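Local structure of pyridoxamine 5-phosphate-dependent dehydrase (Escherichia coli, 3B8X) at residues Val53-Gly58 with Gly198-Asp203; Ile83-Val88 with Leu102-Val107. The protein removes the C3'-hydroxyl group of GDP-4-keto-6-deoxy-D-mannose by a combined transamination and deoxygenation, a step in making L-colitose for the O-antigen. The protein carries 1 engineered substitution. One frame throughout, in Å; residues are numbered along the deposited sequence. Where two conformers were deposited one is given.

Contact 1: Val53-Gly58 with Gly198-Asp203; sequences VMVSSG and GCIVTD. With NA (sodium ion), chain N; G4M ([(2R,3S,4R,5R)-5-(2-amino-6-oxo-1,6-dihydro-9H-purin-9-yl)-3,4-dihydroxytetrahydrofuran-2-yl]methyl (2R,3S,4S,5S,6R)-3,4-dihydroxy-5-[({3-hydroxy-2-methyl-5-[(phosphonooxy)methyl]pyridin-4-yl}methyl)amino]-6-methyltetrahydro-2H-pyran-2-yl dihydrogen diphosphate), chain O.
Val53, Met54 and Val55 pair antiparallel with Gly198, Cys199 and Ile200 in the mixed sheet of an aspartate-aminotransferase-type fold. Four backbone bonds join the strands. Val53 and Ile200 form one hydrogen-bonded pair, with Val53 N 2.8 Å from Ile200 O. Val55 and Gly198 form the other, and Val55 N is 2.9 Å from Gly198 O. Each pair makes two N-H...O bonds.

Ile200 carries the apolar side of the contact. Its CB is 4.2 Å from Val53 O. CG1 stands beside its own backbone N (chi1 -53°), and the chain bends back from there toward strand 53-55. CD1 thus ends 3.6 Å from Val53 O. The same methyl lies 3.7 Å from Val55 CG1, and the two side chains cross at about a right angle. Helices 58-68 and 205-214 cover the face of Val53, Val55 and Ile200, with Ala61 and Leu211 against Ile200. On the face of Met54, its CG touches Gly198 O, and the side chain packs on Val36 and Tyr39 of helix 34-47.

Beyond the pairing, the chain turns through Ser56 and Ser57 into helix 58-68. Ser57 is its N-cap residue. Gly198 CA meets this turn, 3.3 Å from Ser57 O in a CA-H...O contact. At the far end of strand 198-202, Asp203 OD2 binds a sodium ion that Thr177 O also binds. The helix start holds the cofactor phosphate of the bound adduct: Gly58 N donates a hydrogen bond to G4M OP2 at 2.8 Å.

Contact 2: Ile83-Val88 with Leu102-Val107; sequences IIVPAV and LRVKFV
Ile83 O accepts the shortest backbone bond of the pair, from Lys105 N at 2.7 Å. The N-H is nearly straight to the oxygen (170°), and Val104 CA adds a CA-H...O contact to the same atom. Strands 82-86 and 103-107 run parallel here, as the two strands of a beta-alpha-beta crossover through helix 91-99. The bonds alternate in the usual parallel way. Lys105 O receives Val85 N, and Val85 O receives Val107 N. The last bond, from Ala87 N to Val107 O, is weak.

Val85 is central to the face beneath helix 91-99. With chi1 at -73°, its CG1 stands beside the backbone N, and CG2 falls between N and the carbonyl carbon, on the side of the neighbouring strand. There CG2 meets Val104 CG1 at 3.6 Å and Phe106 CD2 at 3.7 Å. Val104 CG1 also lies over one face of the Phe106 ring, offset toward the rim. Pro86 O and Ala87 CA come to the edge of that ring, near its plane. Leu97 of helix 91-99 closes on Ile83, Val85 and Val104.

On the face of Ile84 and Lys105, these two side chains lie side by side. Ile84 CG1 is 3.8 Å from Lys105 CB. Ile84 CG2 meets Val107 CG2 at 3.5 Å. The lysine then bends at chi3 (-102°), and its NZ makes a salt bridge with Glu82 and a hydrogen bond to Ala124 O. The aliphatic part of Lys105 thus packs along Ile84 while its charge is paired with the carboxylate of Glu82 beyond the apolar contact.

Contacts 1 and 2 belong to the same mixed sheet of eight strands. Their centres are about 22 Å apart, and their nearest atoms are about 13 Å apart, so they do not touch. Strand 51-55 is outermost in this chain, with strand 198-202 beside it. Strands 181-185, 157-161 and 129-135 then lead across to the 82-86 and 103-107 pair. Contact 2 is nested in the sequence between the two halves of contact 1. It joins strands close in the chain, whereas contact 1 brings together strands far apart and is antiparallel. Contact 1 leads directly into the cofactor phosphate site; contact 2 lies near the other edge of the sheet, next to the outermost strand 351-354.

Contact 1: Val53-Gly58 with Gly198-Asp203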
loop_
_atom_site.group_PDB
_atom_site.type_symbol
_atom_site.label_atom_id
_atom_site.label_comp_id
_atom_site.label_asym_id
_atom_site.label_seq_id
_atom_site.Cartn_x
_atom_site.Cartn_y
_atom_site.Cartn_z
ATOM N N VAL B 53 -4.629 -8.166 12.000
ATOM C CA VAL B 53 -3.952 -8.299 10.697
ATOM C C VAL B 53 -3.066 -7.087 10.508
ATOM O O VAL B 53 -3.577 -6.002 10.304
ATOM C CB VAL B 53 -4.859 -8.353 9.467
ATOM C CG1 VAL B 53 -3.992 -8.463 8.218
ATOM C CG2 VAL B 53 -5.837 -9.558 9.493
ATOM N N MET B 54 -1.753 -7.290 10.530
ATOM C CA MET B 54 -0.785 -6.212 10.317
ATOM C C MET B 54 -0.590 -5.875 8.845
ATOM O O MET B 54 -0.542 -6.768 8.014
ATOM C CB MET B 54 0.567 -6.601 10.840
ATOM C CG MET B 54 1.539 -5.382 10.905
ATOM S SD MET B 54 3.205 -5.928 11.403
ATOM C CE MET B 54 4.052 -4.394 11.851
ATOM N N VAL B 55 -0.505 -4.595 8.537
ATOM C CA VAL B 55 -0.390 -4.152 7.154
ATOM C C VAL B 55 0.650 -3.066 7.060
ATOM O O VAL B 55 1.236 -2.637 8.049
ATOM C CB VAL B 55 -1.737 -3.654 6.540
ATOM C CG1 VAL B 55 -2.681 -4.852 6.314
ATOM C CG2 VAL B 55 -2.391 -2.648 7.435
ATOM N N SER B 56 0.926 -2.658 5.845
ATOM C CA SER B 56 1.979 -1.695 5.638
ATOM C C SER B 56 1.855 -0.348 6.348
ATOM O O SER B 56 2.877 0.261 6.593
ATOM C CB SER B 56 2.241 -1.564 4.132
ATOM O OG SER B 56 1.158 -0.888 3.473
ATOM N N SER B 57 0.654 0.164 6.629
ATOM C CA SER B 57 0.507 1.471 7.314
ATOM C C SER B 57 -0.932 1.575 7.816
ATOM O O SER B 57 -1.772 0.716 7.505
ATOM C CB SER B 57 0.802 2.670 6.389
ATOM O OG SER B 57 -0.109 2.665 5.300
ATOM N N GLY B 58 -1.191 2.569 8.654
ATOM C CA GLY B 58 -2.550 2.764 9.145
ATOM C C GLY B 58 -3.440 3.169 7.943
ATOM O O GLY B 58 -4.642 2.930 7.953
ATOM N N GLY B 198 0.608 -0.649 10.111
ATOM C CA GLY B 198 -0.788 -0.468 10.450
ATOM C C GLY B 198 -1.335 -1.833 10.896
ATOM O O GLY B 198 -0.645 -2.828 10.810
ATOM N N CYS B 199 -2.562 -1.861 11.399
ATOM C CA CYS B 199 -3.153 -3.115 11.833
ATOM C C CYS B 199 -4.655 -2.960 11.820
ATOM O O CYS B 199 -5.162 -1.885 12.132
ATOM C CB CYS B 199 -2.725 -3.399 13.265
ATOM S SG CYS B 199 -2.651 -5.161 13.671
ATOM N N ILE B 200 -5.344 -4.038 11.482
ATOM C CA ILE B 200 -6.806 -4.051 11.507
ATOM C C ILE B 200 -7.120 -5.143 12.501
ATOM O O ILE B 200 -6.561 -6.225 12.420
ATOM C CB ILE B 200 -7.473 -4.461 10.158
ATOM C CG1 ILE B 200 -6.923 -3.586 9.017
ATOM C CG2 ILE B 200 -9.006 -4.246 10.267
ATOM C CD1 ILE B 200 -5.917 -4.341 8.104
ATOM N N VAL B 201 -8.038 -4.863 13.417
ATOM C CA VAL B 201 -8.453 -5.847 14.394
ATOM C C VAL B 201 -9.968 -6.072 14.185
ATOM O O VAL B 201 -10.685 -5.182 13.719
ATOM C CB VAL B 201 -8.156 -5.395 15.867
ATOM C CG1 VAL B 201 -6.715 -4.932 16.006
ATOM C CG2 VAL B 201 -9.113 -4.300 16.294
ATOM N N THR B 202 -10.409 -7.285 14.506
ATOM C CA THR B 202 -11.807 -7.680 14.392
ATOM C C THR B 202 -12.034 -8.942 15.211
ATOM O O THR B 202 -11.080 -9.575 15.728
ATOM C CB THR B 202 -12.267 -7.820 12.917
ATOM O OG1 THR B 202 -13.652 -8.180 12.842
ATOM C CG2 THR B 202 -11.412 -8.848 12.180
ATOM N N ASP B 203 -13.314 -9.247 15.420
ATOM C CA ASP B 203 -13.683 -10.442 16.169
ATOM C C ASP B 203 -14.333 -11.372 15.158
ATOM O O ASP B 203 -14.586 -12.529 15.444
ATOM C CB ASP B 203 -14.659 -10.105 17.286
ATOM C CG ASP B 203 -13.989 -9.460 18.454
ATOM O OD1 ASP B 203 -12.754 -9.634 18.679
ATOM O OD2 ASP B 203 -14.743 -8.776 19.167
HETATM NA NA NA N . -14.753 -6.142 19.526
HETATM O OP3 G4M O . 0.348 7.395 8.832
HETATM P PL G4M O . -0.481 6.056 8.655
HETATM O OP1 G4M O . -0.694 5.648 7.099
HETATM O OP2 G4M O . 0.286 4.865 9.413
HETATM O OP4 G4M O . -1.904 6.214 9.432
HETATM C C5B G4M O . -2.735 7.019 8.646
HETATM C C5L G4M O . -3.751 7.611 9.547
HETATM C C6L G4M O . -5.050 7.120 9.518
HETATM N N1L G4M O . -5.973 7.676 10.267
HETATM C C2L G4M O . -5.742 8.692 11.069
HETATM C C2A G4M O . -6.870 9.314 11.858
HETATM C C3L G4M O . -4.466 9.232 11.206
HETATM O O3L G4M O . -4.308 10.319 11.993
HETATM C C4L G4M O . -3.415 8.644 10.433
HETATM C C4A G4M O . -2.100 9.128 10.482
HETATM N N4A G4M O . -1.837 10.192 11.181
HETATM C C4G G4M O . -0.487 10.610 11.312
HETATM C C5G G4M O . -0.377 12.113 11.416
HETATM C C6G G4M O . -1.333 12.652 12.480
HETATM O O5G G4M O . 0.952 12.273 11.903
HETATM C C3G G4M O . 0.362 10.184 10.103
HETATM O O3G G4M O . 1.168 9.085 10.510
HETATM C C2G G4M O . 1.306 11.351 9.691
HETATM O O2G G4M O . 2.362 10.905 8.834
HETATM C C1G G4M O . 1.927 11.992 10.910
HETATM O O1G G4M O . 2.352 13.283 10.490
HETATM P P2 G4M O . 3.715 13.871 11.060
HETATM O O3P G4M O . 3.767 13.690 12.665
HETATM O O4P G4M O . 3.696 15.473 10.804
HETATM O OPP G4M O . 4.833 13.026 10.261
HETATM P P G4M O . 6.319 13.613 10.431
HETATM O O1P G4M O . 6.604 15.169 10.093
HETATM O O2P G4M O . 7.086 12.695 9.380
HETATM O "O5'" G4M O . 6.931 13.106 11.797
HETATM C "C5'" G4M O . 6.690 14.028 12.839
HETATM C "C4'" G4M O . 8.022 14.294 13.523
HETATM O "O4'" G4M O . 8.754 13.040 13.666
HETATM C "C3'" G4M O . 8.899 15.209 12.638
HETATM O "O3'" G4M O . 9.693 15.983 13.525
HETATM C "C2'" G4M O . 9.749 14.208 11.825
HETATM O "O2'" G4M O . 11.004 14.823 11.510
HETATM C "C1'" G4M O . 9.964 13.131 12.880
HETATM N N9 G4M O . 10.276 11.834 12.271
HETATM C C8 G4M O . 9.433 11.093 11.504
HETATM N N7 G4M O . 10.055 9.976 11.180
HETATM C C4 G4M O . 11.449 11.143 12.442
HETATM C C5 G4M O . 11.311 9.927 11.733
HETATM C C6 G4M O . 12.399 8.982 11.749
HETATM O O6 G4M O . 12.363 7.905 11.173
HETATM N N3 G4M O . 12.584 11.406 13.096
HETATM C C2 G4M O . 13.581 10.536 13.083
HETATM N N1 G4M O . 13.512 9.333 12.428
HETATM N N2 G4M O . 14.731 10.839 13.742
HETATM O O HOH W 1 -16.267 -5.750 17.556
HETATM O O HOH W 2 -17.075 -6.121 20.497
HETATM O O HOH W 3 -12.579 -6.130 17.889
HETATM O O HOH W 4 -13.354 -6.898 21.616
#

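Contact 2: Ile83-Val88 with Leu102-Val107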
loop_
_atom_site.group_PDB
_atom_site.type_symbol
_atom_site.label_atom_id
_atom_site.label_comp_id
_atom_site.label_asym_id
_atom_site.label_seq_id
_atom_site.Cartn_x
_atom_site.Cartn_y
_atom_site.Cartn_z
ATOM N N ILE B 83 -22.301 6.184 4.332
ATOM C CA ILE B 83 -21.394 6.104 5.480
ATOM C C ILE B 83 -21.172 7.543 6.013
ATOM O O ILE B 83 -20.900 8.494 5.242
ATOM C CB ILE B 83 -20.049 5.349 5.172
ATOM C CG1 ILE B 83 -19.160 5.287 6.418
ATOM C CG2 ILE B 83 -19.250 6.026 4.077
ATOM C CD1 ILE B 83 -18.430 3.977 6.617
ATOM N N ILE B 84 -21.336 7.695 7.332
ATOM C CA ILE B 84 -21.180 8.985 8.019
ATOM C C ILE B 84 -19.776 8.986 8.659
ATOM O O ILE B 84 -19.316 7.971 9.180
ATOM C CB ILE B 84 -22.188 9.062 9.213
ATOM C CG1 ILE B 84 -23.621 9.274 8.721
ATOM C CG2 ILE B 84 -21.783 10.121 10.239
ATOM C CD1 ILE B 84 -24.645 8.996 9.803
ATOM N N VAL B 85 -19.086 10.115 8.587
ATOM C CA VAL B 85 -17.760 10.259 9.185
ATOM C C VAL B 85 -17.740 11.675 9.774
ATOM O O VAL B 85 -18.454 12.564 9.260
ATOM C CB VAL B 85 -16.664 10.315 8.090
ATOM C CG1 VAL B 85 -16.450 8.956 7.486
ATOM C CG2 VAL B 85 -17.036 11.325 7.025
ATOM N N PRO B 86 -16.885 11.904 10.775
ATOM C CA PRO B 86 -16.701 13.263 11.327
ATOM C C PRO B 86 -15.958 14.115 10.298
ATOM O O PRO B 86 -15.344 13.605 9.353
ATOM C CB PRO B 86 -15.814 13.027 12.557
ATOM C CG PRO B 86 -15.019 11.799 12.192
ATOM C CD PRO B 86 -16.035 10.916 11.466
ATOM N N ALA B 87 -16.056 15.422 10.470
ATOM C CA ALA B 87 -15.517 16.431 9.579
ATOM C C ALA B 87 -14.021 16.593 9.717
ATOM O O ALA B 87 -13.414 17.268 8.907
ATOM C CB ALA B 87 -16.204 17.790 9.845
ATOM N N VAL B 88 -13.447 16.099 10.810
ATOM C CA VAL B 88 -12.025 16.328 11.012
ATOM C C VAL B 88 -11.413 15.010 11.310
ATOM O O VAL B 88 -11.899 14.273 12.169
ATOM C CB VAL B 88 -11.727 17.186 12.275
ATOM C CG1 VAL B 88 -10.155 17.322 12.518
ATOM C CG2 VAL B 88 -12.448 18.557 12.177
ATOM N N LEU B 102 -18.514 4.953 -2.118
ATOM C CA LEU B 102 -19.554 5.126 -1.122
ATOM C C LEU B 102 -20.111 6.566 -1.078
ATOM O O LEU B 102 -19.486 7.515 -1.551
ATOM C CB LEU B 102 -19.057 4.695 0.251
ATOM C CG LEU B 102 -18.685 3.222 0.385
ATOM C CD1 LEU B 102 -17.845 3.096 1.710
ATOM C CD2 LEU B 102 -19.951 2.399 0.459
ATOM N N ARG B 103 -21.310 6.733 -0.539
ATOM C CA ARG B 103 -21.865 8.080 -0.419
ATOM C C ARG B 103 -21.428 8.513 0.978
ATOM O O ARG B 103 -21.844 7.901 1.947
ATOM C CB ARG B 103 -23.402 8.009 -0.484
ATOM C CG ARG B 103 -24.132 9.337 -0.278
ATOM C CD ARG B 103 -23.525 10.443 -1.136
ATOM N NE ARG B 103 -24.351 11.648 -1.234
ATOM C CZ ARG B 103 -25.622 11.652 -1.613
ATOM N NH1 ARG B 103 -26.230 10.509 -1.905
ATOM N NH2 ARG B 103 -26.284 12.798 -1.692
ATOM N N VAL B 104 -20.550 9.513 1.062
ATOM C CA VAL B 104 -20.051 9.969 2.354
ATOM C C VAL B 104 -20.915 11.087 2.930
ATOM O O VAL B 104 -21.140 12.071 2.224
ATOM C CB VAL B 104 -18.597 10.508 2.224
ATOM C CG1 VAL B 104 -18.021 10.927 3.604
ATOM C CG2 VAL B 104 -17.687 9.429 1.562
ATOM N N LYS B 105 -21.346 10.946 4.191
ATOM C CA LYS B 105 -22.109 11.965 4.910
ATOM C C LYS B 105 -21.292 12.598 6.021
ATOM O O LYS B 105 -21.036 11.975 7.068
ATOM C CB LYS B 105 -23.353 11.394 5.557
ATOM C CG LYS B 105 -24.352 12.512 5.962
ATOM C CD LYS B 105 -25.636 11.937 6.625
ATOM C CE LYS B 105 -26.884 11.886 5.695
ATOM N NZ LYS B 105 -28.038 11.001 6.193
ATOM N N PHE B 106 -20.932 13.854 5.822
ATOM C CA PHE B 106 -20.120 14.524 6.817
ATOM C C PHE B 106 -20.922 15.098 7.958
ATOM O O PHE B 106 -21.965 15.699 7.754
ATOM C CB PHE B 106 -19.265 15.613 6.192
ATOM C CG PHE B 106 -18.187 15.092 5.291
ATOM C CD1 PHE B 106 -18.416 14.927 3.932
ATOM C CD2 PHE B 106 -16.930 14.783 5.794
ATOM C CE1 PHE B 106 -17.420 14.403 3.093
ATOM C CE2 PHE B 106 -15.895 14.353 4.938
ATOM C CZ PHE B 106 -16.161 14.149 3.588
ATOM N N VAL B 107 -20.374 14.947 9.155
ATOM C CA VAL B 107 -20.983 15.485 10.370
ATOM C C VAL B 107 -19.949 16.280 11.179
ATOM O O VAL B 107 -18.800 15.864 11.256
ATOM C CB VAL B 107 -21.488 14.343 11.231
ATOM C CG1 VAL B 107 -22.071 14.854 12.542
ATOM C CG2 VAL B 107 -22.540 13.548 10.457
#